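Side-chain contacts in alkaline phosphatase (Thermus thermophilus, PDB 7KWD), which probably hydrolyses phosphate monoesters as an alkaline phosphatase, working as a homodimer with zinc and magnesium ions as cofactors: residues Gln252-Leu255 and Pro256-Ala260; His351-Arg354 and Val355-Gln358. All coordinates share one frame; numbering follows the deposited sequence.

Contact 1. Residues Gln252-Leu255 and Pro256-Ala260; sequences QAAL and PRLAA
Arg257 folds its side chain back along its own helix and overlaps Ala253, one turn earlier. Its CG lies on the side of the backbone N (chi1 -65°), and the aliphatic chain then runs extended from CG to NE, past the Ala253 carbonyl. NH1 donates to Ala253 O at 2.8 Å with an N-H...O angle of 158°. The carbonyl lies at the guanidinium edge, almost in its plane, but the donor is tilted 28° from the carbonyl plane. NH1 also rests 3.8 Å from Ala253 CB.

Pro256 illustrates how a proline breaks helical bonding without ending the helix. Its N has no hydrogen to give to Gln252 O, and the ring carbon CD sits there instead, 2.9 Å from that oxygen. The helix kinks at this point; Leu255 CB and Pro256 CD are pressed together at 3.3 Å. The kink also leaves Arg257 N 4.1 Å from Ala253 O, too far to bond, and the side-chain NH1 takes up this carbonyl instead. The i to i-4 pattern resumes with Leu258 N 3.0 Å from Ala254 O and Ala259 N 2.9 Å from Leu255 O.

The guanidinium is held further by backbone carbonyls, Ala219 O through NE and, weakly, Ser217 O through NH2. Ala254 packs on strands 135-140 and 176-178, Leu255 on 265-271 and Leu258 on all three; Leu255 and Ala259 meet Phe303 of helix 283-306.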
# COMPACT_ATOMS: atom_id res chain seq x y z
N GLN A 252 21.19 -17.62 -12.22
CA GLN A 252 22.61 -17.96 -12.29
C GLN A 252 22.97 -18.59 -13.63
O GLN A 252 24.08 -18.37 -14.14
CB GLN A 252 23.00 -18.92 -11.16
CG GLN A 252 22.90 -18.31 -9.79
CD GLN A 252 23.23 -19.29 -8.67
OE1 GLN A 252 22.50 -20.27 -8.43
NE2 GLN A 252 24.29 -18.98 -7.91
N ALA A 253 22.04 -19.34 -14.23
CA ALA A 253 22.30 -19.93 -15.54
C ALA A 253 22.16 -18.91 -16.66
O ALA A 253 22.89 -18.97 -17.65
CB ALA A 253 21.35 -21.11 -15.78
N ALA A 254 21.22 -17.97 -16.53
CA ALA A 254 20.95 -17.08 -17.65
C ALA A 254 21.97 -15.95 -17.73
O ALA A 254 22.39 -15.57 -18.82
CB ALA A 254 19.54 -16.49 -17.52
N LEU A 255 22.34 -15.40 -16.59
CA LEU A 255 23.09 -14.15 -16.59
C LEU A 255 24.42 -14.30 -17.30
O LEU A 255 24.71 -13.51 -18.21
CB LEU A 255 23.26 -13.70 -15.15
CG LEU A 255 23.58 -12.25 -14.82
CD1 LEU A 255 22.68 -11.26 -15.51
CD2 LEU A 255 23.46 -12.14 -13.28
N PRO A 256 25.26 -15.28 -16.97
CA PRO A 256 26.53 -15.41 -17.71
C PRO A 256 26.36 -15.64 -19.20
O PRO A 256 27.22 -15.18 -19.96
CB PRO A 256 27.22 -16.60 -17.03
CG PRO A 256 26.16 -17.29 -16.20
CD PRO A 256 25.07 -16.30 -15.92
N ARG A 257 25.30 -16.32 -19.64
CA ARG A 257 25.10 -16.52 -21.08
C ARG A 257 24.77 -15.21 -21.77
O ARG A 257 25.32 -14.88 -22.82
CB ARG A 257 23.99 -17.52 -21.33
CG ARG A 257 24.33 -18.91 -20.84
CD ARG A 257 23.13 -19.86 -20.92
NE ARG A 257 23.54 -21.27 -20.95
CZ ARG A 257 23.85 -21.99 -19.88
NH1 ARG A 257 23.80 -21.47 -18.66
NH2 ARG A 257 24.22 -23.25 -20.02
N LEU A 258 23.86 -14.44 -21.19
CA LEU A 258 23.51 -13.16 -21.80
C LEU A 258 24.69 -12.22 -21.77
O LEU A 258 24.96 -11.51 -22.75
CB LEU A 258 22.29 -12.57 -21.08
CG LEU A 258 21.07 -13.49 -21.09
CD1 LEU A 258 19.97 -13.01 -20.16
CD2 LEU A 258 20.57 -13.56 -22.53
N ALA A 259 25.46 -12.24 -20.67
CA ALA A 259 26.57 -11.31 -20.53
C ALA A 259 27.69 -11.58 -21.53
O ALA A 259 28.47 -10.67 -21.81
CB ALA A 259 27.14 -11.37 -19.11
N ALA A 260 27.78 -12.80 -22.05
CA ALA A 260 28.86 -13.15 -22.98
C ALA A 260 28.66 -12.56 -24.36
O ALA A 260 29.61 -12.49 -25.13
CB ALA A 260 28.95 -14.66 -23.10

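Contact 2. Residues His351-Arg354 and Val355-Gln358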
# COMPACT_ATOMS: atom_id res chain seq x y z
N HIS A 351 -0.11 -26.41 -2.34
CA HIS A 351 0.42 -27.74 -2.08
C HIS A 351 -0.50 -28.51 -1.14
O HIS A 351 -0.83 -29.67 -1.40
CB HIS A 351 1.80 -27.59 -1.50
CG HIS A 351 2.49 -28.88 -1.22
ND1 HIS A 351 3.24 -29.54 -2.16
CD2 HIS A 351 2.56 -29.60 -0.08
CE1 HIS A 351 3.76 -30.62 -1.61
NE2 HIS A 351 3.37 -30.68 -0.35
N MET A 352 -0.98 -27.85 -0.09
CA MET A 352 -2.00 -28.45 0.77
C MET A 352 -3.15 -28.98 -0.07
O MET A 352 -3.53 -30.15 0.06
CB MET A 352 -2.49 -27.43 1.80
CG MET A 352 -1.40 -27.07 2.85
SD MET A 352 -1.79 -25.64 3.92
CE MET A 352 -3.30 -26.32 4.73
N LEU A 353 -3.72 -28.15 -0.94
CA LEU A 353 -4.84 -28.60 -1.76
C LEU A 353 -4.45 -29.82 -2.58
O LEU A 353 -5.21 -30.78 -2.71
CB LEU A 353 -5.31 -27.48 -2.66
CG LEU A 353 -6.57 -26.69 -2.34
CD1 LEU A 353 -7.12 -26.95 -0.96
CD2 LEU A 353 -6.34 -25.18 -2.53
N ARG A 354 -3.24 -29.82 -3.13
CA ARG A 354 -2.78 -30.97 -3.89
C ARG A 354 -2.74 -32.21 -3.00
O ARG A 354 -3.26 -33.26 -3.37
CB ARG A 354 -1.42 -30.61 -4.47
CG ARG A 354 -0.87 -31.48 -5.55
CD ARG A 354 0.48 -30.89 -5.96
NE ARG A 354 0.34 -29.61 -6.65
CZ ARG A 354 1.14 -28.54 -6.49
NH1 ARG A 354 2.18 -28.53 -5.63
NH2 ARG A 354 0.88 -27.45 -7.21
N VAL A 355 -2.18 -32.07 -1.80
CA VAL A 355 -2.08 -33.18 -0.86
C VAL A 355 -3.45 -33.71 -0.48
O VAL A 355 -3.66 -34.93 -0.34
CB VAL A 355 -1.31 -32.73 0.40
CG1 VAL A 355 -1.73 -33.59 1.57
CG2 VAL A 355 0.16 -32.75 0.18
N LEU A 356 -4.39 -32.80 -0.24
CA LEU A 356 -5.71 -33.15 0.25
C LEU A 356 -6.57 -33.85 -0.80
O LEU A 356 -7.48 -34.60 -0.45
CB LEU A 356 -6.40 -31.88 0.72
CG LEU A 356 -5.93 -31.31 2.05
CD1 LEU A 356 -6.59 -29.96 2.26
CD2 LEU A 356 -6.25 -32.28 3.20
N GLY A 357 -6.32 -33.57 -2.07
CA GLY A 357 -7.11 -34.21 -3.09
C GLY A 357 -8.55 -33.74 -3.06
O GLY A 357 -8.94 -32.85 -2.30
N GLN A 358 -9.36 -34.39 -3.90
CA GLN A 358 -10.67 -33.88 -4.27
C GLN A 358 -11.78 -34.21 -3.28
O GLN A 358 -12.86 -33.61 -3.35
CB GLN A 358 -11.04 -34.41 -5.66
CG GLN A 358 -10.93 -33.37 -6.76
CD GLN A 358 -11.62 -33.81 -8.04
OE1 GLN A 358 -12.77 -34.28 -8.02
NE2 GLN A 358 -10.94 -33.64 -9.17
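The imidazole of His351 is met obliquely by a methyl of Val355, one turn further along the helix: CG2 stands 3.9 Å from NE2 and nearly as close to CD2. The His351 side chain starts opposite the backbone N (chi1 -178°), which sets CG beside the carbonyl carbon and brings the far end of the ring near Val355. The same methyl, on the backbone-N side of Val355, also borders His351 O. The other flat group, the guanidinium of Arg354, makes a long, weak ion pair with Glu350 OE1 through NH2.

The backbone bonds of the final turn run beneath these side chains. Val355 N donates to His351 O and Leu356 N to Met352 O, each at 2.8 Å. Leu356 CG leans over the latter acceptor, 3.3 Å from Met352 O, while its CD1 touches Leu353 CD1 at 4.4 Å. Met352, buried, packs against Phe369 and Met372 of helix 362-373 and joins Leu353 on Met409 of helix 406-412.

Gly357 then leaves the helix with a positive phi of 67°, a value that favours glycine. Its N makes the last bond of the turn, donating to Leu353 O at 3.1 Å and only weakly to Arg354 O. Gln358 N stays 5.6 Å from Leu353 O, too far for the six-to-one bond of a Schellman motif. The five-to-one bond and the left-handed glycine are instead consistent with an alpha-L C-cap closing helix 349-356.

Overall arrangement
The two contacts offer contrasting lessons in local helix structure: contact 1 continues a helix past an internal proline, whereas contact 2 brings one to its close at a glycine. They lie in series along the chain and do not touch, their centres being 37 Å apart and their nearest atoms about 22 Å. Both lie at a distance from the metal site. The side chain of Ala254 in contact 1 is about 12 Å from that of the magnesium ligand Glu270, which belongs to strand 265-271, against which this helix packs. The side chain of Leu353 in contact 2 is about 11 Å from that of the zinc ligand His279. Neither contact supplies a metal ligand.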